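Local coordinates for single-stranded DNA-binding protein 1 (Streptomyces coelicolor, PDB 4DAM) that probably binds single-stranded DNA as a homotetramer, each subunit contributing the OB-fold domain held in this construct, at residues V87-R92 with I110-I115; T26-R31 with V39-A44; M13-I18 with R92-T97; L43-R48 with N63-W68. The protein carries 1 engineered substitution. All blocks are in the same frame, centred on the assembly; numbering follows the deposited sequence. Where two conformers were deposited one is given.

Contact 1 of 4, residues V87-R92 with I110-I115; sequences VVVQGR and IDAVAI
Gln90 O receives two backbone N-H groups at once, from Val113 N at 2.8 Å and from Ala114 N at 3.2 Å, and this doubled grip defines a classic beta bulge in the OB-fold barrel. The extra residue in 110-115 sits where the chain turns a corner, so that strand 86-100 pairs antiparallel with 114-117 through Val89 and Gln90 and with 103-112 through Gly91 and Arg92. Gln90 N completes the bulge by donating to Ala114 O (2.9 Å, 169° at the hydrogen). Beyond the bulge, Arg92 and Asp111 bond in both directions through their backbones, although Arg92 N stands well above the carbonyl plane of Asp111 rather than on a lone pair.

Between these two bonded pairs lies Gly91, which has no side chain and faces Ala112 with the two CA atoms 4.1 Å apart. The CG2 methyl of Ile110 lies against Gly91 CA and 3.9 Å from Val89 CG1. Val89 spreads its two branches: CG1, anti to the backbone N (chi1 175°), meets Ile110, while CG2 runs alongside Ile115 CG2. Further out, Val67 and Leu43 back Val89 on the inner side, and Val21 of the second subunit packs on Gln90. On the other side, where Gln90, Arg92 and Ala114 point, Gln90 lies beside Val113 with its NE2 4.1 Å from both Val113 CG1 and Ala114 CB, and Val113 CG2 covers one face of the Arg92 guanidinium, 4.0 Å from Arg92 NH1.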
# COMPACT_ATOMS: atom_id res chain seq x y z
N VAL A 87 -6.50 13.18 9.49
CA VAL A 87 -6.47 13.19 8.04
C VAL A 87 -6.02 11.84 7.49
O VAL A 87 -5.36 11.06 8.18
CB VAL A 87 -5.54 14.30 7.48
CG1 VAL A 87 -6.08 15.68 7.84
CG2 VAL A 87 -4.12 14.13 7.98
N VAL A 88 -6.44 11.59 6.25
CA VAL A 88 -5.92 10.49 5.46
C VAL A 88 -5.11 11.09 4.32
O VAL A 88 -5.57 12.01 3.63
CB VAL A 88 -7.03 9.54 4.96
CG1 VAL A 88 -8.22 10.25 4.36
CG2 VAL A 88 -6.45 8.51 3.99
N VAL A 89 -3.89 10.60 4.15
CA VAL A 89 -2.95 11.11 3.15
C VAL A 89 -2.51 9.94 2.28
O VAL A 89 -2.07 8.92 2.80
CB VAL A 89 -1.73 11.78 3.83
CG1 VAL A 89 -0.66 12.21 2.78
CG2 VAL A 89 -2.17 12.95 4.74
N GLN A 90 -2.62 10.11 0.96
CA GLN A 90 -2.04 9.16 0.00
C GLN A 90 -0.98 9.88 -0.80
O GLN A 90 -1.21 10.99 -1.28
CB GLN A 90 -3.09 8.62 -0.94
CG GLN A 90 -2.60 7.43 -1.74
CD GLN A 90 -3.29 7.28 -3.09
OE1 GLN A 90 -3.42 6.16 -3.59
NE2 GLN A 90 -3.76 8.40 -3.68
N GLY A 91 0.18 9.27 -0.97
CA GLY A 91 1.18 9.89 -1.81
C GLY A 91 2.44 9.08 -1.91
O GLY A 91 2.48 7.93 -1.49
N ARG A 92 3.47 9.68 -2.48
CA ARG A 92 4.72 8.98 -2.72
C ARG A 92 5.68 9.19 -1.57
O ARG A 92 5.94 10.33 -1.15
CB ARG A 92 5.35 9.50 -4.02
CG ARG A 92 4.51 9.15 -5.22
CD ARG A 92 5.09 9.53 -6.55
NE ARG A 92 4.51 10.76 -7.07
CZ ARG A 92 3.32 10.84 -7.68
NH1 ARG A 92 2.55 9.78 -7.89
NH2 ARG A 92 2.91 12.02 -8.11
N ILE A 110 6.23 12.64 2.50
CA ILE A 110 5.18 12.13 1.61
C ILE A 110 4.83 13.25 0.63
O ILE A 110 4.45 14.35 1.03
CB ILE A 110 3.90 11.70 2.36
CG1 ILE A 110 4.19 10.61 3.36
CG2 ILE A 110 2.82 11.25 1.34
CD1 ILE A 110 3.02 10.22 4.26
N ASP A 111 5.03 12.99 -0.64
CA ASP A 111 4.59 13.88 -1.70
C ASP A 111 3.14 13.54 -2.01
O ASP A 111 2.85 12.53 -2.68
CB ASP A 111 5.51 13.76 -2.92
CG ASP A 111 6.91 14.33 -2.68
OD1 ASP A 111 7.14 15.07 -1.69
OD2 ASP A 111 7.82 14.05 -3.50
N ALA A 112 2.23 14.33 -1.47
CA ALA A 112 0.81 13.96 -1.43
C ALA A 112 0.12 14.07 -2.75
O ALA A 112 0.32 15.04 -3.49
CB ALA A 112 0.03 14.80 -0.41
N VAL A 113 -0.70 13.06 -3.04
CA VAL A 113 -1.59 13.04 -4.18
C VAL A 113 -3.04 13.34 -3.76
O VAL A 113 -3.80 13.95 -4.51
CB VAL A 113 -1.50 11.65 -4.87
CG1 VAL A 113 -2.54 11.53 -5.95
CG2 VAL A 113 -0.10 11.43 -5.42
N ALA A 114 -3.40 12.88 -2.56
CA ALA A 114 -4.75 13.03 -2.02
C ALA A 114 -4.65 13.25 -0.54
O ALA A 114 -3.80 12.64 0.13
CB ALA A 114 -5.57 11.77 -2.33
N ILE A 115 -5.47 14.16 -0.03
CA ILE A 115 -5.56 14.39 1.41
C ILE A 115 -7.03 14.63 1.71
O ILE A 115 -7.72 15.33 0.96
CB ILE A 115 -4.80 15.66 1.89
CG1 ILE A 115 -3.30 15.60 1.52
CG2 ILE A 115 -4.92 15.82 3.40
CD1 ILE A 115 -2.54 16.90 1.76

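Contact 2 of 4, residues T26-R31 with V39-A44; sequences TTPVFR and VRFRLA
Val29 and Arg40 form a hydrogen-bonded antiparallel pair, Val29 N reaching Arg40 O at 2.9 Å and Arg40 N reaching Val29 O at 3.0 Å, while the short axes of 29-31 and 39-44 run at 162° to each other. Toward Thr26 the regular pairing gives out, and a side chain takes over. Thr26 OG1 accepts the backbone N-H of Arg42, with Arg42 N 3.0 Å away. Its chi1 of 62° sets the hydroxyl between the backbone N and the carbonyl carbon, and Thr26 CG2 is thereby turned onto the aliphatic part of Arg42, 3.7 Å from Arg42 CB.

Pro28 fills the step between these two polar links. Its CG rests 3.9 Å from Phe41 CB and its CB touches Val39 CG2, a small apolar patch that Leu81 extends from a loop. The other face of the hairpin carries Val29 and Arg40, which lie side by side: the arginine chain is extended, and Val29 CG2 sits 3.8 Å above the plane of the Arg40 guanidinium, displaced toward its rim. Trp68 also touches Arg40 there, whereas Phe41 turns its ring inward to Val24 and Val67. No neighbouring subunit touches these segments. With Val39 and Phe41 on the apolar side and the Val29 and Arg40 pair on the other, the contact belongs to the antiparallel hairpin of strands 17-33 and 36-51 in the wall of the OB-fold barrel.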
# COMPACT_ATOMS: atom_id res chain seq x y z
N THR A 26 1.70 19.91 13.04
CA THR A 26 2.19 21.29 13.00
C THR A 26 1.28 22.11 12.13
O THR A 26 0.65 21.57 11.20
CB THR A 26 3.64 21.41 12.43
OG1 THR A 26 3.70 20.94 11.05
CG2 THR A 26 4.63 20.65 13.33
N THR A 27 1.23 23.43 12.38
CA THR A 27 0.43 24.30 11.54
C THR A 27 1.01 24.30 10.13
O THR A 27 2.23 24.49 9.94
CB THR A 27 0.38 25.74 12.06
OG1 THR A 27 -0.17 25.75 13.38
CG2 THR A 27 -0.53 26.60 11.16
N PRO A 28 0.18 24.00 9.12
CA PRO A 28 0.69 24.01 7.75
C PRO A 28 1.28 25.35 7.34
O PRO A 28 0.82 26.42 7.77
CB PRO A 28 -0.53 23.65 6.90
CG PRO A 28 -1.40 22.86 7.83
CD PRO A 28 -1.21 23.52 9.17
N VAL A 29 2.28 25.26 6.48
CA VAL A 29 2.98 26.42 5.94
C VAL A 29 2.75 26.48 4.45
O VAL A 29 3.06 25.52 3.73
CB VAL A 29 4.47 26.33 6.22
CG1 VAL A 29 5.20 27.47 5.52
CG2 VAL A 29 4.67 26.35 7.73
N PHE A 30 2.22 27.61 3.99
CA PHE A 30 1.94 27.84 2.58
C PHE A 30 2.98 28.79 1.99
O PHE A 30 3.28 29.82 2.57
CB PHE A 30 0.55 28.47 2.40
CG PHE A 30 0.22 28.80 0.98
CD1 PHE A 30 0.50 30.06 0.46
CD2 PHE A 30 -0.34 27.83 0.14
CE1 PHE A 30 0.23 30.35 -0.88
CE2 PHE A 30 -0.62 28.13 -1.19
CZ PHE A 30 -0.33 29.40 -1.69
N ARG A 31 3.50 28.41 0.82
CA ARG A 31 4.47 29.24 0.09
C ARG A 31 4.10 29.30 -1.39
O ARG A 31 3.81 28.28 -2.00
CB ARG A 31 5.86 28.65 0.24
CG ARG A 31 6.40 28.82 1.64
CD ARG A 31 7.58 27.93 1.94
NE ARG A 31 8.75 28.16 1.10
CZ ARG A 31 9.61 29.16 1.26
NH1 ARG A 31 9.42 30.10 2.18
NH2 ARG A 31 10.66 29.23 0.46
N VAL A 39 2.37 23.60 -0.03
CA VAL A 39 2.09 23.53 1.39
C VAL A 39 2.83 22.37 2.00
O VAL A 39 3.07 21.35 1.33
CB VAL A 39 0.60 23.36 1.61
CG1 VAL A 39 0.15 21.94 1.29
CG2 VAL A 39 0.22 23.80 3.02
N ARG A 40 3.26 22.53 3.25
CA ARG A 40 3.91 21.45 3.98
C ARG A 40 3.37 21.44 5.39
O ARG A 40 3.03 22.49 5.96
CB ARG A 40 5.42 21.57 3.99
CG ARG A 40 5.98 22.76 4.67
CD ARG A 40 7.44 22.55 5.01
NE ARG A 40 8.02 23.82 5.40
CZ ARG A 40 8.07 24.31 6.63
NH1 ARG A 40 7.60 23.63 7.66
NH2 ARG A 40 8.63 25.50 6.82
N PHE A 41 3.27 20.24 5.94
CA PHE A 41 2.92 20.07 7.34
C PHE A 41 3.46 18.75 7.85
O PHE A 41 3.71 17.83 7.08
CB PHE A 41 1.40 20.17 7.59
CG PHE A 41 0.60 19.12 6.91
CD1 PHE A 41 0.23 17.96 7.59
CD2 PHE A 41 0.16 19.30 5.62
CE1 PHE A 41 -0.52 16.98 6.95
CE2 PHE A 41 -0.60 18.33 4.97
CZ PHE A 41 -0.94 17.17 5.65
N ARG A 42 3.59 18.66 9.17
CA ARG A 42 4.00 17.42 9.81
C ARG A 42 2.78 16.57 10.11
O ARG A 42 1.77 17.07 10.56
CB ARG A 42 4.76 17.73 11.08
CG ARG A 42 5.46 16.57 11.77
CD ARG A 42 6.33 17.19 12.87
NE ARG A 42 7.14 16.25 13.63
CZ ARG A 42 8.23 15.64 13.19
NH1 ARG A 42 8.68 15.82 11.94
NH2 ARG A 42 8.87 14.82 14.00
N LEU A 43 2.90 15.28 9.83
CA LEU A 43 1.84 14.30 10.07
C LEU A 43 2.33 13.27 11.07
O LEU A 43 3.41 12.69 10.91
CB LEU A 43 1.48 13.58 8.77
CG LEU A 43 0.37 12.51 8.83
CD1 LEU A 43 -1.00 13.15 9.04
CD2 LEU A 43 0.39 11.64 7.57
N ALA A 44 1.54 13.04 12.11
CA ALA A 44 1.82 12.02 13.13
C ALA A 44 0.89 10.84 12.95
O ALA A 44 -0.33 10.98 13.04
CB ALA A 44 1.64 12.60 14.53

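Contact 3 of 4, residues M13-I18 with R92-T97; sequences MNEIMI and RLKVRT. Engineered in segment 13-18: Ile16 (natural residue Thr).
Glu15 and Lys94 meet through a short salt bridge, Lys94 NZ lying 2.7 Å from Glu15 OE1 on the syn side and 21° out of the carboxylate plane. The bridge depends on bent chains: Glu15 folds at chi2 (-89°), and Lys94, whose CB starts away from segment 13-18, turns back through its own chi2. A water beside Glu15 OE1 also accepts the N-H of Ile16 and lies 2.7 Å from Leu93 O, tying carboxylate and both backbones together. The other oxygen, OE2, is taken by the hydroxyl of Tyr49 of the third subunit, so both carboxylate oxygens have partners.

Ile16, Ile18 and Leu93 make up the buried side of the contact. Leu93 N donates to Ile16 O at 2.8 Å, nearly straight at the hydrogen and in line with the carbonyl. This bond marks where 13-18 joins strand 86-100 in antiparallel fashion, at the start of strand 17-33 in the OB-fold barrel. Ile18 CG2 approaches Leu93 CB at 4.2 Å, and Phe65 covers both residues. Ile16, an engineered residue (threonine in the natural sequence), brings CG2 to 4.3 Å from Leu93 CD2.

The partly exposed side, formed by Glu15, Met17 and Arg92, has close contacts but no direct hydrogen bond to the guanidinium across these two segments. Met17, curled at chi2 and chi3, lies alongside Arg92 with SD 3.6 Å from Arg92 CG, and Arg92 CD passes 3.6 Å from Glu15 CD. Toward Glu15 the guanidinium is near in charge but not bonded: Glu15 OE2 stands 4.4 Å from Arg92 NE and well out of the guanidinium plane.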
# COMPACT_ATOMS: atom_id res chain seq x y z
N MET A 13 8.36 4.49 -12.88
CA MET A 13 8.32 3.20 -12.26
C MET A 13 9.02 3.19 -10.88
O MET A 13 9.91 3.98 -10.50
CB MET A 13 8.80 2.06 -13.22
CG MET A 13 10.29 1.84 -13.42
SD MET A 13 10.65 0.65 -14.73
CE MET A 13 12.38 0.31 -14.45
N ASN A 14 8.52 2.25 -10.12
CA ASN A 14 9.06 1.91 -8.82
C ASN A 14 9.05 3.04 -7.79
O ASN A 14 9.97 3.18 -6.99
CB ASN A 14 10.46 1.36 -8.97
CG ASN A 14 10.83 0.47 -7.84
OD1 ASN A 14 11.98 0.46 -7.42
ND2 ASN A 14 9.84 -0.26 -7.30
N GLU A 15 8.01 3.84 -7.83
CA GLU A 15 7.73 4.77 -6.77
C GLU A 15 7.09 3.94 -5.66
O GLU A 15 6.46 2.90 -5.90
CB GLU A 15 6.76 5.85 -7.24
CG GLU A 15 7.35 6.76 -8.29
CD GLU A 15 8.06 7.95 -7.71
OE1 GLU A 15 8.41 7.95 -6.50
OE2 GLU A 15 8.26 8.92 -8.46
N ILE A 16 7.29 4.37 -4.43
CA ILE A 16 6.70 3.70 -3.30
C ILE A 16 5.51 4.54 -2.84
O ILE A 16 5.70 5.63 -2.36
CB ILE A 16 7.74 3.55 -2.18
CG1 ILE A 16 9.02 2.91 -2.76
CG2 ILE A 16 7.17 2.70 -1.05
CD1 ILE A 16 10.35 3.25 -2.10
N MET A 17 4.29 4.03 -3.04
CA MET A 17 3.09 4.71 -2.59
C MET A 17 2.86 4.35 -1.13
O MET A 17 3.29 3.29 -0.62
CB MET A 17 1.86 4.26 -3.40
CG MET A 17 1.85 4.67 -4.86
SD MET A 17 2.29 6.38 -5.15
CE MET A 17 1.00 7.40 -4.26
N ILE A 18 2.27 5.28 -0.41
CA ILE A 18 1.90 5.06 0.97
C ILE A 18 0.55 5.71 1.22
O ILE A 18 0.22 6.73 0.60
CB ILE A 18 2.97 5.68 1.90
CG1 ILE A 18 2.69 5.53 3.37
CG2 ILE A 18 3.12 7.16 1.67
CD1 ILE A 18 3.84 6.14 4.17
N ARG A 92 3.47 9.68 -2.48
CA ARG A 92 4.72 8.98 -2.72
C ARG A 92 5.68 9.19 -1.57
O ARG A 92 5.94 10.33 -1.15
CB ARG A 92 5.35 9.50 -4.02
CG ARG A 92 4.51 9.15 -5.22
CD ARG A 92 5.09 9.53 -6.55
NE ARG A 92 4.51 10.76 -7.07
CZ ARG A 92 3.32 10.84 -7.68
NH1 ARG A 92 2.55 9.78 -7.89
NH2 ARG A 92 2.91 12.02 -8.11
N LEU A 93 6.24 8.10 -1.07
CA LEU A 93 7.17 8.15 0.05
C LEU A 93 8.58 8.47 -0.43
O LEU A 93 9.08 7.82 -1.36
CB LEU A 93 7.19 6.79 0.76
CG LEU A 93 8.14 6.60 1.95
CD1 LEU A 93 7.75 7.49 3.13
CD2 LEU A 93 8.25 5.14 2.38
N LYS A 94 9.21 9.45 0.21
CA LYS A 94 10.61 9.78 -0.02
C LYS A 94 11.38 9.77 1.29
O LYS A 94 11.12 10.59 2.16
CB LYS A 94 10.73 11.12 -0.74
CG LYS A 94 9.93 11.23 -2.05
CD LYS A 94 10.55 10.41 -3.16
CE LYS A 94 9.66 10.14 -4.37
NZ LYS A 94 10.43 9.43 -5.45
N VAL A 95 12.31 8.82 1.42
CA VAL A 95 13.16 8.67 2.60
C VAL A 95 14.41 9.49 2.33
O VAL A 95 15.06 9.30 1.31
CB VAL A 95 13.60 7.20 2.86
CG1 VAL A 95 14.62 7.08 4.02
CG2 VAL A 95 12.38 6.32 3.07
N ARG A 96 14.69 10.43 3.21
CA ARG A 96 15.76 11.42 2.99
C ARG A 96 16.79 11.41 4.11
O ARG A 96 16.44 11.13 5.24
CB ARG A 96 15.09 12.79 2.85
CG ARG A 96 14.18 12.88 1.65
CD ARG A 96 14.00 14.28 1.11
NE ARG A 96 12.99 14.43 0.05
CZ ARG A 96 13.16 14.22 -1.26
NH1 ARG A 96 14.31 13.80 -1.76
NH2 ARG A 96 12.12 14.45 -2.08
N THR A 97 18.05 11.69 3.81
CA THR A 97 19.11 11.82 4.84
C THR A 97 19.58 13.25 4.81
O THR A 97 19.86 13.76 3.73
CB THR A 97 20.33 10.86 4.55
OG1 THR A 97 20.72 10.12 5.73
CG2 THR A 97 21.53 11.64 4.05
O HOH W 1 8.51 6.85 -3.86

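Contact 4 of 4, residues L43-R48 with N63-W68; sequences LAVTAR and NFFTVW
The antiparallel hairpin of strands 36-51 and 56-70 in the OB fold pairs Leu43 with Phe65 and Val45 with Asn63 through four backbone hydrogen bonds. Leu43 N to Phe65 O and Val45 N to Asn63 O both measure 2.8 Å, and in each the donor lies in the carbonyl plane. The short strand axes run at 156°, close to antiparallel.

On the inward face, Leu43 reaches diagonally past Phe65 to Val67, its CB lying 3.7 Å from Val67 CG2. Val45 meets Phe65 differently: its CG2, anti to the carbonyl carbon, comes to the edge of the phenyl ring near its plane, 3.8 Å from Phe65 CE1. The Phe65 ring, with CG swung beside its backbone N (chi1 -57°), then extends to Ile110 and Leu93, while Val87 and Val89 pack on Leu43.

The other face carries the non-hydrogen-bonded pair Ala44 and Phe64. There the small methyl CB of Ala44 sits 3.7 Å from Phe64 CE2, and Arg42 touches the same ring. Alternating buried aliphatic and aromatic side chains with partly exposed ones in this way is characteristic of two neighbouring strands in the wall of an OB-fold barrel.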
# COMPACT_ATOMS: atom_id res chain seq x y z
N LEU A 43 2.90 15.28 9.83
CA LEU A 43 1.84 14.30 10.07
C LEU A 43 2.33 13.27 11.07
O LEU A 43 3.41 12.69 10.91
CB LEU A 43 1.48 13.58 8.77
CG LEU A 43 0.37 12.51 8.83
CD1 LEU A 43 -1.00 13.15 9.04
CD2 LEU A 43 0.39 11.64 7.57
N ALA A 44 1.54 13.04 12.11
CA ALA A 44 1.82 12.02 13.13
C ALA A 44 0.89 10.84 12.95
O ALA A 44 -0.33 10.98 13.04
CB ALA A 44 1.64 12.60 14.53
N VAL A 45 1.49 9.66 12.75
CA VAL A 45 0.73 8.44 12.52
C VAL A 45 1.07 7.44 13.64
O VAL A 45 2.19 6.91 13.69
CB VAL A 45 1.06 7.84 11.13
CG1 VAL A 45 0.31 6.54 10.88
CG2 VAL A 45 0.84 8.87 10.02
N THR A 46 0.12 7.21 14.53
CA THR A 46 0.37 6.38 15.71
C THR A 46 -0.29 5.02 15.56
O THR A 46 -1.51 4.92 15.40
CB THR A 46 -0.11 7.09 17.00
OG1 THR A 46 0.57 8.33 17.13
CG2 THR A 46 0.21 6.24 18.24
N ALA A 47 0.53 3.97 15.59
CA ALA A 47 0.03 2.59 15.60
C ALA A 47 -0.56 2.34 16.98
O ALA A 47 -0.11 2.92 17.96
CB ALA A 47 1.16 1.61 15.30
N ARG A 48 -1.57 1.50 17.02
CA ARG A 48 -2.25 1.15 18.28
C ARG A 48 -2.41 -0.35 18.36
O ARG A 48 -2.53 -1.01 17.33
CB ARG A 48 -3.62 1.81 18.35
CG ARG A 48 -3.56 3.32 18.37
CD ARG A 48 -4.95 3.91 18.30
NE ARG A 48 -4.89 5.37 17.89
CZ ARG A 48 -4.51 5.80 16.67
NH1 ARG A 48 -4.18 4.96 15.69
NH2 ARG A 48 -4.48 7.12 16.40
N ASN A 63 4.99 7.20 13.81
CA ASN A 63 5.70 7.62 12.62
C ASN A 63 5.40 9.10 12.36
O ASN A 63 4.22 9.49 12.25
CB ASN A 63 5.26 6.84 11.36
CG ASN A 63 5.85 5.43 11.25
OD1 ASN A 63 5.30 4.56 10.53
ND2 ASN A 63 6.93 5.19 11.92
N PHE A 64 6.44 9.91 12.19
CA PHE A 64 6.29 11.28 11.71
C PHE A 64 6.72 11.40 10.26
O PHE A 64 7.76 10.86 9.87
CB PHE A 64 7.11 12.25 12.56
CG PHE A 64 6.57 12.40 13.96
CD1 PHE A 64 7.08 11.61 14.99
CD2 PHE A 64 5.53 13.27 14.24
CE1 PHE A 64 6.59 11.72 16.29
CE2 PHE A 64 5.06 13.40 15.54
CZ PHE A 64 5.58 12.61 16.55
N PHE A 65 5.91 12.11 9.50
CA PHE A 65 6.19 12.43 8.11
C PHE A 65 6.05 13.91 7.86
O PHE A 65 5.23 14.59 8.48
CB PHE A 65 5.20 11.74 7.17
CG PHE A 65 5.15 10.25 7.30
CD1 PHE A 65 4.25 9.64 8.14
CD2 PHE A 65 6.00 9.46 6.53
CE1 PHE A 65 4.19 8.27 8.25
CE2 PHE A 65 5.95 8.10 6.64
CZ PHE A 65 5.05 7.49 7.50
N THR A 66 6.86 14.43 6.95
CA THR A 66 6.62 15.75 6.39
C THR A 66 5.83 15.57 5.11
O THR A 66 6.28 14.88 4.18
CB THR A 66 7.91 16.50 6.09
OG1 THR A 66 8.66 16.62 7.31
CG2 THR A 66 7.61 17.88 5.55
N VAL A 67 4.64 16.12 5.08
CA VAL A 67 3.75 16.02 3.94
C VAL A 67 3.83 17.28 3.10
O VAL A 67 3.71 18.40 3.60
CB VAL A 67 2.28 15.79 4.36
CG1 VAL A 67 1.37 15.71 3.14
CG2 VAL A 67 2.13 14.55 5.25
N TRP A 68 4.03 17.07 1.80
CA TRP A 68 4.14 18.14 0.82
C TRP A 68 3.01 18.05 -0.16
O TRP A 68 2.70 16.98 -0.66
CB TRP A 68 5.44 18.02 0.05
CG TRP A 68 6.67 18.13 0.88
CD1 TRP A 68 7.34 17.13 1.56
CD2 TRP A 68 7.41 19.35 1.17
NE1 TRP A 68 8.44 17.63 2.22
CE2 TRP A 68 8.52 18.97 2.02
CE3 TRP A 68 7.27 20.68 0.80
CZ2 TRP A 68 9.46 19.90 2.45
CZ3 TRP A 68 8.22 21.61 1.26
CH2 TRP A 68 9.27 21.22 2.08

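All four contacts belong to one curled sheet, the OB-fold barrel. Contact 2 and contact 4 follow each other on strand 36-51 and share Leu43 and Ala44, their centres about 12 Å apart. Contact 1 comes later in the chain, its centre about 11 Å from that of contact 4, with strands 103-112 and 56-70 adjacent in parallel. Contact 3 joins the N-terminal segment to strand 86-100, enclosing contacts 2 and 4 in the loop it closes and crossing contact 1, with which it shares Arg92. Contacts 2 and 3, centres about 19 Å apart, do not touch. Contacts 3 and 4 both meet the third subunit and contact 1 the second, so the same strands that build the barrel also meet other subunits of the tetramer.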